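Local coordinates for protein phospholethanolamine N-methyltransferase 2 (Haemonchus contortus, PDB 4KRI) that probably transfers methyl groups from S-adenosylmethionine to phosphomonomethylethanolamine and its dimethyl product in the nematode route to phosphocholine, at residues Gln24-Leu29 with Glu41-Lys46; Gly236-Ala241 with Glu263-Glu268. All blocks are in the same frame, centred on the assembly; numbering follows the deposited sequence.

Interaction 1. Residues Gln24-Leu29 with Glu41-Lys46; sequences QQVGIL and EQFGSK
V26 and F43 meet where the start of strand 25-29 passes over the loop 41-46, the two backbones lying well apart at this point, with 9.1 Å between V26 CA and F43 CA, and drawing together to 6.1 Å between Q24 CA and K46 CA. The wider end is filled by side chains that reach for each other from opposite directions. V26 presents both of its methyls to the outer end of the phenyl ring. CG2 sits over one face, 4.3 Å from the F43 ring centroid and 21° off the ring normal, a CH-pi contact displaced toward the rim, where CZ of F43 lies 4.0 Å from it. The other methyl touches the neighbouring ring carbon, with V26 CG1 3.9 Å from F43 CE2. Both branches can reach because CG1 stands anti to the backbone N (chi1 170°) and CG2 anti to the carbonyl carbon; this sets both methyls on the same face of the ring, CG2 over it and CG1 beyond its rim. F43 extends toward the strand with its CG anti to its own carbonyl carbon (chi1 -63°). At the narrow end the contact is made by main chain: K46 O lies 3.7 Å from Q24 CA, a plain van der Waals approach, while the long lysine side chain leads away. The two segments are thus joined without a hydrogen bond between them. In the N-terminal region of the protein, the loop belongs to a strand-helix-strand unit (25-29, 33-40, 48-52) and packs against its first strand; the two strands pair in parallel, V26 bonding through its backbone to A48 and S50. I68 of strand 64-70, the other parallel neighbour of strand 25-29, touches both V26 and F43, while I28 packs against R36, L39 and T40 of helix 33-40.

Interaction 2. Residues Gly236-Ala241 with Glu263-Glu268; sequences GARQAA and ERVHKE
R238 reaches from one helix to the next and grips a single carboxylate oxygen of E268 with both of its terminal nitrogens. NH2 lies 2.6 Å and NH1 2.8 Å from E268 OE1, an end-on fork in which the oxygen sits near the edge of the guanidinium, slightly tilted from its plane. Both bonds are well bent, as expected when two donors converge on one acceptor. They arrive on the anti side of OE1, away from the other oxygen, and the guanidinium and carboxylate planes are turned 60° apart, unlike a flat two-oxygen pairing. The arginine chain bends at chi2 and chi3, carrying its head group over the backbone of the second helix. There NH1 comes 3.6 Å from V265 CA, and V265 CG2 lies over one face of the guanidinium. This ion pair spans helix axes 11.9 Å apart and inclined by 36°. Beneath it, R238 and V265 both touch Y275 of strand 273-277, while the polar end of R264 turns away to E194. Two roughly parallel helices packed on one side of a largely parallel sheet are characteristic of the Rossmann-like methyltransferase fold; helix 235-244 follows the glycine-rich turn after strand 225-229, consistent with the cofactor-binding motif of this family.

In the fold
The two contacts belong to different parts of the chain, with centres about 37 Å apart and nearest atoms about 22 Å apart. Interaction 1 lies far out, in the N-terminal region, and joins a strand to the loop leading into its parallel neighbour; interaction 2 lies nearer the centre of the chain, in the methyltransferase domain that holds S-adenosylhomocysteine, and joins two helices. Each is partly buried around one buried valine, but their chemistry differs: V26 packs its methyls against a phenyl ring in interaction 1, whereas a charged head group spans V265 in interaction 2 to reach an exposed glutamate. They share no helix or strand.

Interaction 1. Residues Gln24-Leu29 with Glu41-Lys46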
loop_
_atom_site.group_PDB
_atom_site.type_symbol
_atom_site.label_atom_id
_atom_site.label_comp_id
_atom_site.label_asym_id
_atom_site.label_seq_id
_atom_site.Cartn_x
_atom_site.Cartn_y
_atom_site.Cartn_z
ATOM N N GLN A 24 7.658 -15.457 -23.287
ATOM C CA GLN A 24 7.826 -16.520 -24.283
ATOM C C GLN A 24 6.916 -17.697 -24.015
ATOM O O GLN A 24 6.357 -18.274 -24.950
ATOM C CB GLN A 24 9.278 -16.999 -24.343
ATOM C CG GLN A 24 10.258 -15.953 -24.884
ATOM C CD GLN A 24 11.696 -16.440 -24.847
ATOM O OE1 GLN A 24 12.097 -17.151 -23.927
ATOM N NE2 GLN A 24 12.472 -16.074 -25.857
ATOM N N GLN A 25 6.781 -18.064 -22.745
ATOM C CA GLN A 25 5.893 -19.171 -22.365
ATOM C C GLN A 25 4.937 -18.731 -21.269
ATOM O O GLN A 25 5.371 -18.286 -20.204
ATOM C CB GLN A 25 6.699 -20.376 -21.867
ATOM C CG GLN A 25 7.615 -21.020 -22.902
ATOM C CD GLN A 25 6.874 -21.828 -23.955
ATOM O OE1 GLN A 25 5.830 -22.434 -23.688
ATOM N NE2 GLN A 25 7.422 -21.846 -25.167
ATOM N N VAL A 26 3.637 -18.865 -21.521
ATOM C CA VAL A 26 2.631 -18.465 -20.536
ATOM C C VAL A 26 1.758 -19.667 -20.200
ATOM O O VAL A 26 1.406 -20.443 -21.087
ATOM C CB VAL A 26 1.754 -17.321 -21.079
ATOM C CG1 VAL A 26 0.561 -17.060 -20.166
ATOM C CG2 VAL A 26 2.574 -16.074 -21.200
ATOM N N GLY A 27 1.470 -19.857 -18.916
ATOM C CA GLY A 27 0.521 -20.870 -18.490
ATOM C C GLY A 27 -0.702 -20.157 -17.948
ATOM O O GLY A 27 -0.576 -19.084 -17.351
ATOM N N ILE A 28 -1.875 -20.739 -18.184
ATOM C CA ILE A 28 -3.131 -20.188 -17.693
ATOM C C ILE A 28 -3.908 -21.279 -16.964
ATOM O O ILE A 28 -4.151 -22.344 -17.515
ATOM C CB ILE A 28 -3.988 -19.663 -18.862
ATOM C CG1 ILE A 28 -3.239 -18.537 -19.591
ATOM C CG2 ILE A 28 -5.338 -19.158 -18.352
ATOM C CD1 ILE A 28 -3.903 -18.070 -20.870
ATOM N N LEU A 29 -4.259 -21.019 -15.711
ATOM C CA LEU A 29 -5.115 -21.925 -14.957
ATOM C C LEU A 29 -6.416 -21.179 -14.718
ATOM O O LEU A 29 -6.444 -20.203 -13.966
ATOM C CB LEU A 29 -4.458 -22.304 -13.627
ATOM C CG LEU A 29 -5.326 -22.999 -12.569
ATOM C CD1 LEU A 29 -5.957 -24.267 -13.109
ATOM C CD2 LEU A 29 -4.485 -23.309 -11.328
ATOM N N GLU A 41 -6.182 -14.591 -26.104
ATOM C CA GLU A 41 -6.206 -13.679 -27.250
ATOM C C GLU A 41 -5.418 -12.401 -26.991
ATOM O O GLU A 41 -5.173 -11.622 -27.910
ATOM C CB GLU A 41 -7.644 -13.331 -27.663
ATOM C CG GLU A 41 -8.399 -14.446 -28.384
ATOM C CD GLU A 41 -7.701 -14.939 -29.647
ATOM O OE1 GLU A 41 -7.523 -14.151 -30.602
ATOM O OE2 GLU A 41 -7.333 -16.129 -29.688
ATOM N N GLN A 42 -5.026 -12.192 -25.739
ATOM C CA GLN A 42 -4.218 -11.043 -25.357
ATOM C C GLN A 42 -2.776 -11.188 -25.833
ATOM O O GLN A 42 -2.028 -10.211 -25.872
ATOM C CB GLN A 42 -4.240 -10.869 -23.838
ATOM C CG GLN A 42 -5.532 -10.268 -23.286
ATOM C CD GLN A 42 -5.648 -8.791 -23.592
ATOM O OE1 GLN A 42 -4.884 -7.976 -23.071
ATOM N NE2 GLN A 42 -6.590 -8.440 -24.456
ATOM N N PHE A 43 -2.383 -12.407 -26.187
ATOM C CA PHE A 43 -0.994 -12.665 -26.559
ATOM C C PHE A 43 -0.811 -12.824 -28.062
ATOM O O PHE A 43 -1.727 -13.262 -28.764
ATOM C CB PHE A 43 -0.455 -13.891 -25.806
ATOM C CG PHE A 43 -0.424 -13.711 -24.309
ATOM C CD1 PHE A 43 0.475 -12.829 -23.731
ATOM C CD2 PHE A 43 -1.292 -14.416 -23.485
ATOM C CE1 PHE A 43 0.516 -12.654 -22.351
ATOM C CE2 PHE A 43 -1.260 -14.243 -22.110
ATOM C CZ PHE A 43 -0.354 -13.362 -21.545
ATOM N N GLY A 44 0.376 -12.462 -28.550
ATOM C CA GLY A 44 0.707 -12.594 -29.965
ATOM C C GLY A 44 1.625 -13.766 -30.263
ATOM O O GLY A 44 1.832 -14.634 -29.417
ATOM N N SER A 45 2.182 -13.799 -31.468
ATOM C CA SER A 45 2.880 -14.990 -31.945
ATOM C C SER A 45 4.216 -15.262 -31.252
ATOM O O SER A 45 4.781 -16.340 -31.421
ATOM C CB SER A 45 3.074 -14.918 -33.464
ATOM O OG SER A 45 3.781 -13.737 -33.820
ATOM N N LYS A 46 4.717 -14.303 -30.472
ATOM C CA LYS A 46 5.959 -14.530 -29.740
ATOM C C LYS A 46 5.721 -15.262 -28.423
ATOM O O LYS A 46 6.668 -15.574 -27.693
ATOM C CB LYS A 46 6.707 -13.205 -29.506
ATOM C CG LYS A 46 7.284 -12.618 -30.790
ATOM C CD LYS A 46 7.875 -11.229 -30.549
ATOM C CE LYS A 46 6.800 -10.230 -30.138
ATOM N NZ LYS A 46 7.373 -8.885 -29.791
#

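Interaction 2. Residues Gly236-Ala241 with Glu263-Glu268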
loop_
_atom_site.group_PDB
_atom_site.type_symbol
_atom_site.label_atom_id
_atom_site.label_comp_id
_atom_site.label_asym_id
_atom_site.label_seq_id
_atom_site.Cartn_x
_atom_site.Cartn_y
_atom_site.Cartn_z
ATOM N N GLY A 236 -8.188 9.592 5.003
ATOM C CA GLY A 236 -7.821 10.715 4.153
ATOM C C GLY A 236 -8.302 10.565 2.724
ATOM O O GLY A 236 -8.816 11.525 2.132
ATOM N N ALA A 237 -8.125 9.376 2.148
ATOM C CA ALA A 237 -8.588 9.150 0.786
ATOM C C ALA A 237 -10.097 9.286 0.702
ATOM O O ALA A 237 -10.632 9.892 -0.237
ATOM C CB ALA A 237 -8.157 7.775 0.280
ATOM N N ARG A 238 -10.789 8.696 1.671
ATOM C CA ARG A 238 -12.239 8.740 1.690
ATOM C C ARG A 238 -12.743 10.175 1.837
ATOM O O ARG A 238 -13.768 10.548 1.258
ATOM C CB ARG A 238 -12.779 7.835 2.811
ATOM C CG ARG A 238 -12.545 6.334 2.541
ATOM C CD ARG A 238 -13.424 5.824 1.411
ATOM N NE ARG A 238 -14.833 5.996 1.775
ATOM C CZ ARG A 238 -15.489 5.214 2.625
ATOM N NH1 ARG A 238 -14.882 4.178 3.193
ATOM N NH2 ARG A 238 -16.763 5.462 2.908
ATOM N N GLN A 239 -12.013 10.975 2.608
ATOM C CA GLN A 239 -12.352 12.383 2.806
ATOM C C GLN A 239 -12.110 13.238 1.560
ATOM O O GLN A 239 -12.914 14.113 1.227
ATOM C CB GLN A 239 -11.534 12.951 3.962
ATOM C CG GLN A 239 -11.828 14.403 4.258
ATOM C CD GLN A 239 -10.933 14.929 5.362
ATOM O OE1 GLN A 239 -9.730 14.688 5.350
ATOM N NE2 GLN A 239 -11.515 15.633 6.322
ATOM N N ALA A 240 -10.995 12.990 0.882
ATOM C CA ALA A 240 -10.723 13.680 -0.380
ATOM C C ALA A 240 -11.841 13.416 -1.387
ATOM O O ALA A 240 -12.292 14.326 -2.103
ATOM C CB ALA A 240 -9.361 13.253 -0.941
ATOM N N ALA A 241 -12.312 12.171 -1.431
ATOM C CA ALA A 241 -13.381 11.825 -2.345
ATOM C C ALA A 241 -14.697 12.453 -1.886
ATOM O O ALA A 241 -15.433 13.038 -2.695
ATOM C CB ALA A 241 -13.527 10.311 -2.466
ATOM N N GLU A 263 -12.031 -3.096 3.831
ATOM C CA GLU A 263 -13.258 -3.558 4.481
ATOM C C GLU A 263 -14.255 -2.417 4.538
ATOM O O GLU A 263 -15.454 -2.595 4.278
ATOM C CB GLU A 263 -12.949 -4.014 5.907
ATOM C CG GLU A 263 -14.179 -4.366 6.725
ATOM C CD GLU A 263 -13.832 -4.826 8.128
ATOM O OE1 GLU A 263 -12.631 -5.021 8.418
ATOM O OE2 GLU A 263 -14.764 -4.995 8.942
ATOM N N ARG A 264 -13.744 -1.236 4.862
ATOM C CA ARG A 264 -14.609 -0.085 5.075
ATOM C C ARG A 264 -15.181 0.489 3.786
ATOM O O ARG A 264 -16.352 0.851 3.733
ATOM C CB ARG A 264 -13.912 0.959 5.940
ATOM C CG ARG A 264 -13.789 0.481 7.379
ATOM C CD ARG A 264 -13.054 1.454 8.265
ATOM N NE ARG A 264 -12.772 0.833 9.557
ATOM C CZ ARG A 264 -12.196 1.453 10.581
ATOM N NH1 ARG A 264 -11.849 2.727 10.483
ATOM N NH2 ARG A 264 -11.982 0.792 11.714
ATOM N N VAL A 265 -14.385 0.543 2.729
ATOM C CA VAL A 265 -14.939 1.036 1.477
ATOM C C VAL A 265 -15.885 0.011 0.849
ATOM O O VAL A 265 -16.882 0.390 0.231
ATOM C CB VAL A 265 -13.850 1.514 0.474
ATOM C CG1 VAL A 265 -13.083 0.328 -0.094
ATOM C CG2 VAL A 265 -14.508 2.320 -0.662
ATOM N N HIS A 266 -15.609 -1.285 1.023
ATOM C CA HIS A 266 -16.494 -2.310 0.486
ATOM C C HIS A 266 -17.869 -2.253 1.159
ATOM O O HIS A 266 -18.903 -2.485 0.531
ATOM C CB HIS A 266 -15.873 -3.705 0.651
ATOM C CG HIS A 266 -16.708 -4.814 0.110
ATOM N ND1 HIS A 266 -16.733 -5.155 -1.228
ATOM C CD2 HIS A 266 -17.557 -5.676 0.729
ATOM C CE1 HIS A 266 -17.555 -6.172 -1.408
ATOM N NE2 HIS A 266 -18.064 -6.510 -0.237
ATOM N N LYS A 267 -17.876 -1.945 2.444
ATOM C CA LYS A 267 -19.141 -1.869 3.167
ATOM C C LYS A 267 -19.906 -0.580 2.898
ATOM O O LYS A 267 -21.134 -0.596 2.756
ATOM C CB LYS A 267 -18.901 -2.038 4.663
ATOM C CG LYS A 267 -18.506 -3.454 5.027
ATOM C CD LYS A 267 -18.550 -3.681 6.530
ATOM C CE LYS A 267 -18.160 -5.113 6.881
ATOM N NZ LYS A 267 -17.425 -5.160 8.172
ATOM N N GLU A 268 -19.176 0.524 2.805
ATOM C CA GLU A 268 -19.781 1.855 2.711
ATOM C C GLU A 268 -20.042 2.274 1.260
ATOM O O GLU A 268 -21.012 2.980 0.971
ATOM C CB GLU A 268 -18.899 2.871 3.445
ATOM C CG GLU A 268 -18.930 2.684 4.977
ATOM C CD GLU A 268 -17.732 3.280 5.718
ATOM O OE1 GLU A 268 -16.922 4.014 5.111
ATOM O OE2 GLU A 268 -17.601 3.009 6.936
#